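Local coordinates for protein xyloglucan-specific endo-beta-1,4-glucanase BoGH5A (Bacteroides ovatus, PDB 3ZMR) that hydrolyses internal beta-1,4-glucosidic linkages in the backbone of xyloglucan with retention of anomeric configuration, releasing xyloglucan oligosaccharides, at residues 306-311 / 331-336; 280-285 / 318-323; 114-119 / 388-393. One frame throughout, in Å; residues are numbered along the deposited sequence.

In the fold
Followed from the N terminus, the chain passes the BACON region and reaches helix 115-122, whose first turn later receives 388-393. Contact 3 therefore closes by far the longest loop, and contacts 1 and 2 both nest inside it. Within that loop the segments of contacts 1 and 2 alternate: helix 275-293 comes first, then strand 304-307, then the end of helix 313-319, then strand 331-337, so the two contacts cross. Contact 1 joins neighbouring strands of the eight-stranded barrel, contact 2 sets helix 275-293 outside it against the end of helix 313-319 and the chain that follows, and Q307 O bonded to N285 ND2 ties them together. Strand 391-396 pairs with strand 331-337, linking contacts 1 and 3.

Contact 1. Residues 306-311 / 331-336; sequences VQAYNT and IFLECH
T311 and H336 make the close-packed end of this contact. CG2 of T311 stands over one face of the imidazole, 3.8 Å from its centroid and 6° off the ring normal, while H336 N gives a 2.8 Å bond to T311 O. In the plane of the same ring, NE2 of H336 donates to E334 OE2 at 2.8 Å, approaching from above the carboxylate plane. E334 reaches this position because its chain is extended, with CG anti to the backbone N (chi1 176°), running alongside Q307, whose NE2 meets E334 OE1 on its anti side at 2.8 Å; amide and carboxylate planes are 81° apart. The strands are neighbours in the parallel (beta/alpha)8 barrel of family 5, joined by a beta-alpha-beta crossover through helix 313-319, and V306 N to F332 O and E334 N to V306 O are two of their backbone bonds. R172 forms a salt bridge with E334 OE2, and T260 bonds Q307 OE1. H336 ND1 bonds E262, the probable proton donor, and its ring touches bound glucose. A308 CB makes looser apolar contacts, 4.2 Å from L333 CD1 and 4.0 Å from C335 SG, and the solvent side lies at the turn through partly exposed N310.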
# COMPACT_ATOMS: atom_id res chain seq x y z
N VAL A 306 -0.62 -2.56 -2.08
CA VAL A 306 -1.19 -2.32 -0.78
C VAL A 306 -0.17 -1.60 0.10
O VAL A 306 1.04 -1.69 -0.13
CB VAL A 306 -1.71 -3.64 -0.13
CG1 VAL A 306 -2.89 -4.18 -0.94
CG2 VAL A 306 -0.60 -4.66 0.06
N GLN A 307 -0.67 -0.84 1.09
CA GLN A 307 0.17 0.11 1.80
C GLN A 307 0.47 -0.28 3.23
O GLN A 307 -0.37 -0.86 3.94
CB GLN A 307 -0.53 1.47 1.84
CG GLN A 307 -0.65 2.16 0.49
CD GLN A 307 -1.51 1.39 -0.48
OE1 GLN A 307 -2.65 0.98 -0.17
NE2 GLN A 307 -0.99 1.18 -1.68
N ALA A 308 1.69 0.03 3.65
CA ALA A 308 2.02 0.01 5.08
C ALA A 308 1.24 1.09 5.83
O ALA A 308 0.75 2.05 5.22
CB ALA A 308 3.50 0.21 5.26
N TYR A 309 1.13 0.91 7.14
CA TYR A 309 0.47 1.89 7.99
C TYR A 309 1.25 3.21 7.85
O TYR A 309 2.46 3.22 7.99
CB TYR A 309 0.45 1.41 9.44
CG TYR A 309 -0.49 2.22 10.32
CD1 TYR A 309 -0.07 3.42 10.89
CD2 TYR A 309 -1.79 1.81 10.57
CE1 TYR A 309 -0.93 4.18 11.66
CE2 TYR A 309 -2.65 2.55 11.37
CZ TYR A 309 -2.22 3.75 11.90
OH TYR A 309 -3.10 4.46 12.68
N ASN A 310 0.54 4.32 7.56
CA ASN A 310 1.21 5.62 7.37
C ASN A 310 2.18 5.60 6.16
O ASN A 310 3.01 6.50 6.03
CB ASN A 310 2.05 6.04 8.61
CG ASN A 310 1.25 6.70 9.73
OD1 ASN A 310 0.03 6.87 9.69
ND2 ASN A 310 1.97 7.07 10.76
N THR A 311 2.11 4.55 5.34
CA THR A 311 3.19 4.21 4.34
C THR A 311 4.61 4.23 4.98
O THR A 311 5.61 4.47 4.33
CB THR A 311 3.15 5.03 3.05
OG1 THR A 311 3.30 6.43 3.36
CG2 THR A 311 1.89 4.78 2.29
N ILE A 331 0.84 -9.08 -5.73
CA ILE A 331 0.76 -7.96 -4.79
C ILE A 331 2.13 -7.34 -4.51
O ILE A 331 3.14 -8.01 -4.28
CB ILE A 331 0.09 -8.36 -3.45
CG1 ILE A 331 -1.39 -8.75 -3.71
CG2 ILE A 331 0.15 -7.20 -2.45
CD1 ILE A 331 -2.17 -9.27 -2.55
N PHE A 332 2.14 -6.01 -4.57
CA PHE A 332 3.27 -5.18 -4.12
C PHE A 332 2.95 -4.54 -2.76
O PHE A 332 1.78 -4.20 -2.51
CB PHE A 332 3.46 -3.95 -5.03
CG PHE A 332 4.05 -4.20 -6.39
CD1 PHE A 332 3.32 -4.79 -7.42
CD2 PHE A 332 5.32 -3.71 -6.68
CE1 PHE A 332 3.88 -4.94 -8.70
CE2 PHE A 332 5.89 -3.86 -7.94
CZ PHE A 332 5.18 -4.47 -8.96
N LEU A 333 3.99 -4.26 -1.98
CA LEU A 333 3.90 -3.36 -0.82
C LEU A 333 4.32 -1.95 -1.26
O LEU A 333 5.25 -1.80 -2.07
CB LEU A 333 4.86 -3.82 0.28
CG LEU A 333 5.05 -2.89 1.48
CD1 LEU A 333 3.78 -2.80 2.29
CD2 LEU A 333 6.15 -3.43 2.36
N GLU A 334 3.66 -0.94 -0.69
CA GLU A 334 4.03 0.47 -0.87
C GLU A 334 4.38 1.13 0.47
O GLU A 334 3.61 1.07 1.42
CB GLU A 334 2.91 1.26 -1.54
CG GLU A 334 3.18 2.75 -1.69
CD GLU A 334 2.12 3.50 -2.44
OE1 GLU A 334 1.01 2.94 -2.67
OE2 GLU A 334 2.40 4.69 -2.80
N CYS A 335 5.53 1.80 0.48
CA CYS A 335 5.94 2.73 1.51
C CYS A 335 6.29 4.06 0.85
O CYS A 335 6.55 4.11 -0.37
CB CYS A 335 7.16 2.24 2.28
SG CYS A 335 6.91 0.67 3.16
N HIS A 336 6.29 5.12 1.65
CA HIS A 336 6.81 6.41 1.22
C HIS A 336 8.04 6.70 2.05
O HIS A 336 8.20 6.15 3.13
CB HIS A 336 5.74 7.50 1.37
CG HIS A 336 4.52 7.29 0.53
ND1 HIS A 336 3.37 8.03 0.68
CD2 HIS A 336 4.28 6.43 -0.48
CE1 HIS A 336 2.48 7.61 -0.20
NE2 HIS A 336 3.00 6.63 -0.90

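Contact 2. Residues 280-285 / 318-323; sequences VQNGFN and AHFTMP. With EDO (1,2-ethanediol), chain G.
The carboxamide of N282 meets the backbone of 319-321 with both its ends. ND2 donates to H319 O at 3.0 Å, with that oxygen close to the amide plane, and OD1 accepts T321 N at 3.2 Å in a nearly straight bond (178°) that arrives well above the carbonyl plane. With CG beside its own backbone N (chi1 -82°), the group is directed from the helix at the chain leaving helix 313-319, and the T321 side chain crosses it at about a right angle. Water 1 extends this first shell: it donates to N282 OD1 at 2.7 Å and to T321 O at 2.6 Å, and accepts from N285 ND2. With an alanine here in place of N282, H319 O and T321 N would probably lose these mates, and the water one of its acceptors. One turn further along, N285 ND2 lies at the edge of the F320 ring, 3.9 Å from CE1, and N285 CB packs on P323 CG at 4.1 Å. N285 is positioned by Q307 O, which takes a hydrogen bond from its ND2. Farther out, the H319 ring stacks on Y278 of helix 275-293. F320 and P323 touch V306 of strand 304-307, so in this barrel the helix 275-293 packs against both that strand and the chain following helix 313-319, with helix 227-248 covering F284.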
# COMPACT_ATOMS: atom_id res chain seq x y z
N VAL A 280 -7.21 -2.86 11.75
CA VAL A 280 -8.23 -2.25 10.93
C VAL A 280 -7.59 -1.73 9.62
O VAL A 280 -8.15 -1.88 8.54
CB VAL A 280 -8.98 -1.13 11.68
CG1 VAL A 280 -9.92 -0.42 10.73
CG2 VAL A 280 -9.74 -1.72 12.87
N GLN A 281 -6.39 -1.16 9.70
CA GLN A 281 -5.72 -0.65 8.50
C GLN A 281 -5.28 -1.79 7.57
O GLN A 281 -5.49 -1.72 6.35
CB GLN A 281 -4.56 0.26 8.87
CG GLN A 281 -3.80 0.82 7.68
CD GLN A 281 -2.60 -0.02 7.31
OE1 GLN A 281 -1.94 -0.63 8.15
NE2 GLN A 281 -2.29 -0.01 6.03
N ASN A 282 -4.71 -2.86 8.12
CA ASN A 282 -4.45 -4.05 7.30
C ASN A 282 -5.76 -4.57 6.67
O ASN A 282 -5.78 -4.95 5.49
CB ASN A 282 -3.77 -5.13 8.12
CG ASN A 282 -2.26 -4.96 8.25
OD1 ASN A 282 -1.54 -4.81 7.25
ND2 ASN A 282 -1.77 -5.05 9.48
N GLY A 283 -6.86 -4.43 7.41
CA GLY A 283 -8.16 -4.78 6.89
C GLY A 283 -8.59 -4.00 5.65
O GLY A 283 -9.22 -4.54 4.75
N PHE A 284 -8.27 -2.70 5.61
CA PHE A 284 -8.56 -1.87 4.42
C PHE A 284 -7.87 -2.45 3.18
O PHE A 284 -8.43 -2.47 2.08
CB PHE A 284 -8.12 -0.41 4.61
CG PHE A 284 -8.86 0.35 5.73
CD1 PHE A 284 -10.16 0.04 6.10
CD2 PHE A 284 -8.22 1.38 6.41
CE1 PHE A 284 -10.80 0.75 7.13
CE2 PHE A 284 -8.85 2.11 7.40
CZ PHE A 284 -10.14 1.80 7.77
N ASN A 285 -6.61 -2.86 3.35
CA ASN A 285 -5.88 -3.50 2.25
C ASN A 285 -6.60 -4.74 1.75
O ASN A 285 -6.73 -4.96 0.55
CB ASN A 285 -4.44 -3.86 2.64
CG ASN A 285 -3.54 -2.65 2.84
OD1 ASN A 285 -3.78 -1.57 2.32
ND2 ASN A 285 -2.48 -2.86 3.59
N ALA A 318 7.34 -3.99 11.00
CA ALA A 318 6.81 -4.46 12.30
C ALA A 318 5.36 -4.96 12.25
O ALA A 318 4.96 -5.81 13.06
CB ALA A 318 6.94 -3.35 13.35
N HIS A 319 4.55 -4.42 11.34
CA HIS A 319 3.10 -4.63 11.43
C HIS A 319 2.34 -4.97 10.16
O HIS A 319 1.15 -5.31 10.23
CB HIS A 319 2.43 -3.39 12.04
CG HIS A 319 3.03 -2.96 13.35
ND1 HIS A 319 2.81 -3.66 14.51
CD2 HIS A 319 3.82 -1.91 13.67
CE1 HIS A 319 3.46 -3.06 15.50
NE2 HIS A 319 4.06 -1.98 15.01
N PHE A 320 2.94 -4.82 8.98
CA PHE A 320 2.21 -5.09 7.74
C PHE A 320 1.99 -6.59 7.61
O PHE A 320 2.94 -7.37 7.82
CB PHE A 320 2.98 -4.54 6.51
CG PHE A 320 2.42 -5.03 5.20
CD1 PHE A 320 1.34 -4.38 4.61
CD2 PHE A 320 2.96 -6.13 4.55
CE1 PHE A 320 0.84 -4.82 3.40
CE2 PHE A 320 2.48 -6.55 3.34
CZ PHE A 320 1.39 -5.93 2.80
N THR A 321 0.77 -6.96 7.27
CA THR A 321 0.44 -8.35 6.93
C THR A 321 -0.03 -8.45 5.47
O THR A 321 -0.76 -7.61 4.98
CB THR A 321 -0.62 -8.93 7.89
OG1 THR A 321 -1.84 -8.18 7.78
CG2 THR A 321 -0.09 -8.90 9.33
N MET A 322 0.39 -9.51 4.78
CA MET A 322 -0.01 -9.72 3.39
C MET A 322 -1.48 -10.06 3.32
O MET A 322 -1.96 -10.96 4.04
CB MET A 322 0.80 -10.85 2.73
CG MET A 322 2.20 -10.43 2.29
SD MET A 322 2.26 -9.22 0.97
CE MET A 322 1.96 -10.17 -0.52
N PRO A 323 -2.24 -9.36 2.46
CA PRO A 323 -3.60 -9.80 2.27
C PRO A 323 -3.67 -11.22 1.67
O PRO A 323 -2.79 -11.62 0.93
CB PRO A 323 -4.18 -8.79 1.28
CG PRO A 323 -3.29 -7.59 1.36
CD PRO A 323 -1.93 -8.16 1.66
C1 EDO G . 6.61 0.11 14.28
O1 EDO G . 7.60 1.07 13.94
C2 EDO G . 5.89 0.39 15.60
O2 EDO G . 6.03 -0.70 16.51
O HOH W 1 -2.36 -5.51 4.77

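Contact 3. Residues 114-119 / 388-393; sequences TSMQLS and NVPVII
M116 carries its CG anti to the backbone N (chi1 -175°) and then bends at chi2 and chi3 (62° and 72°), curling its thioether alongside P390. SD comes to 4.0 Å from P390 CB, and the terminal CE touches the peptide before the proline, 3.5 Å from P390 N. The stem of the same side chain meets N388, whose OD1 lies 3.4 Å from M116 CB. P390 is wedged against one side of the helical turn: its CG meets S115 CB at 3.6 Å and its CB faces S119, with OG 3.7 Å away. Two helix ends meet here. T114 and Q117 form a capping box at the start of helix 115-122, Q117 N bonding T114 OG1 and T114 N bonding Q117 OE1, whereas N388, with positive phi, is the C-prime residue of the Schellman motif that ends helix 382-386, just ahead of barrel strand 391-396. Waters bridge the polar groups between them: one joins T114 OG1 to N388 OD1, and another accepts from M116 N and donates to N388 O at 2.8 Å. F332 of strand 331-337 touches P390 as well as S115 and S119, while S115 OG bonds H303. S119 OG turns back to donate to M116 O at 2.6 Å.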
# COMPACT_ATOMS: atom_id res chain seq x y z
N THR A 114 5.50 -12.70 -11.98
CA THR A 114 5.23 -12.35 -10.60
C THR A 114 5.35 -10.82 -10.45
O THR A 114 5.98 -10.16 -11.28
CB THR A 114 6.18 -13.00 -9.61
OG1 THR A 114 7.48 -12.49 -9.88
CG2 THR A 114 6.15 -14.52 -9.73
N SER A 115 4.73 -10.27 -9.41
CA SER A 115 4.92 -8.85 -9.11
C SER A 115 6.42 -8.54 -8.97
O SER A 115 6.88 -7.48 -9.39
CB SER A 115 4.12 -8.42 -7.92
OG SER A 115 2.74 -8.44 -8.24
N MET A 116 7.17 -9.45 -8.35
CA MET A 116 8.62 -9.22 -8.23
C MET A 116 9.28 -9.03 -9.62
O MET A 116 10.13 -8.15 -9.83
CB MET A 116 9.29 -10.34 -7.42
CG MET A 116 10.77 -10.09 -7.17
SD MET A 116 11.13 -8.60 -6.18
CE MET A 116 10.57 -9.18 -4.63
N GLN A 117 8.94 -9.91 -10.55
CA GLN A 117 9.49 -9.84 -11.92
C GLN A 117 9.05 -8.56 -12.61
O GLN A 117 9.82 -7.90 -13.29
CB GLN A 117 9.06 -11.06 -12.73
CG GLN A 117 9.75 -12.36 -12.33
CD GLN A 117 9.21 -13.54 -13.10
OE1 GLN A 117 8.03 -13.83 -13.02
NE2 GLN A 117 10.08 -14.21 -13.87
N LEU A 118 7.79 -8.19 -12.40
CA LEU A 118 7.27 -6.96 -12.99
C LEU A 118 8.05 -5.78 -12.42
O LEU A 118 8.37 -4.83 -13.16
CB LEU A 118 5.78 -6.81 -12.73
CG LEU A 118 5.08 -5.86 -13.70
CD1 LEU A 118 4.75 -6.53 -15.02
CD2 LEU A 118 3.81 -5.27 -13.09
N SER A 119 8.36 -5.82 -11.13
CA SER A 119 9.06 -4.70 -10.47
C SER A 119 10.41 -4.44 -11.12
O SER A 119 10.83 -3.30 -11.26
CB SER A 119 9.18 -4.90 -8.95
OG SER A 119 10.19 -5.80 -8.61
N ASN A 388 9.75 -12.55 -1.58
CA ASN A 388 9.17 -12.45 -2.93
C ASN A 388 8.02 -11.43 -3.01
O ASN A 388 7.15 -11.55 -3.88
CB ASN A 388 8.73 -13.83 -3.46
CG ASN A 388 8.64 -13.91 -4.96
OD1 ASN A 388 9.36 -13.24 -5.71
ND2 ASN A 388 7.74 -14.76 -5.43
N VAL A 389 8.09 -10.40 -2.16
CA VAL A 389 7.11 -9.30 -2.18
C VAL A 389 7.85 -8.03 -2.58
O VAL A 389 8.72 -7.53 -1.82
CB VAL A 389 6.47 -9.10 -0.80
CG1 VAL A 389 5.51 -7.91 -0.83
CG2 VAL A 389 5.74 -10.37 -0.37
N PRO A 390 7.56 -7.53 -3.81
CA PRO A 390 8.24 -6.31 -4.24
C PRO A 390 7.72 -5.10 -3.50
O PRO A 390 6.62 -5.12 -2.92
CB PRO A 390 7.92 -6.26 -5.72
CG PRO A 390 6.54 -6.87 -5.82
CD PRO A 390 6.57 -7.98 -4.79
N VAL A 391 8.54 -4.05 -3.52
CA VAL A 391 8.24 -2.82 -2.78
C VAL A 391 8.42 -1.62 -3.69
O VAL A 391 9.46 -1.44 -4.31
CB VAL A 391 9.14 -2.66 -1.53
CG1 VAL A 391 8.79 -1.40 -0.76
CG2 VAL A 391 9.07 -3.87 -0.62
N ILE A 392 7.36 -0.81 -3.75
CA ILE A 392 7.38 0.49 -4.38
C ILE A 392 7.56 1.55 -3.30
O ILE A 392 6.84 1.58 -2.32
CB ILE A 392 6.09 0.74 -5.17
CG1 ILE A 392 6.02 -0.20 -6.37
CG2 ILE A 392 6.00 2.17 -5.67
CD1 ILE A 392 4.63 -0.37 -6.94
N ILE A 393 8.59 2.38 -3.47
CA ILE A 393 8.71 3.62 -2.70
C ILE A 393 7.90 4.64 -3.49
O ILE A 393 8.38 5.27 -4.45
CB ILE A 393 10.18 4.04 -2.45
CG1 ILE A 393 10.93 2.92 -1.69
CG2 ILE A 393 10.29 5.39 -1.74
CD1 ILE A 393 10.34 2.55 -0.34
O HOH W 2 9.46 -13.72 -8.36
O HOH W 3 5.99 -11.42 -6.45
O HOH W 4 10.51 -4.46 -5.67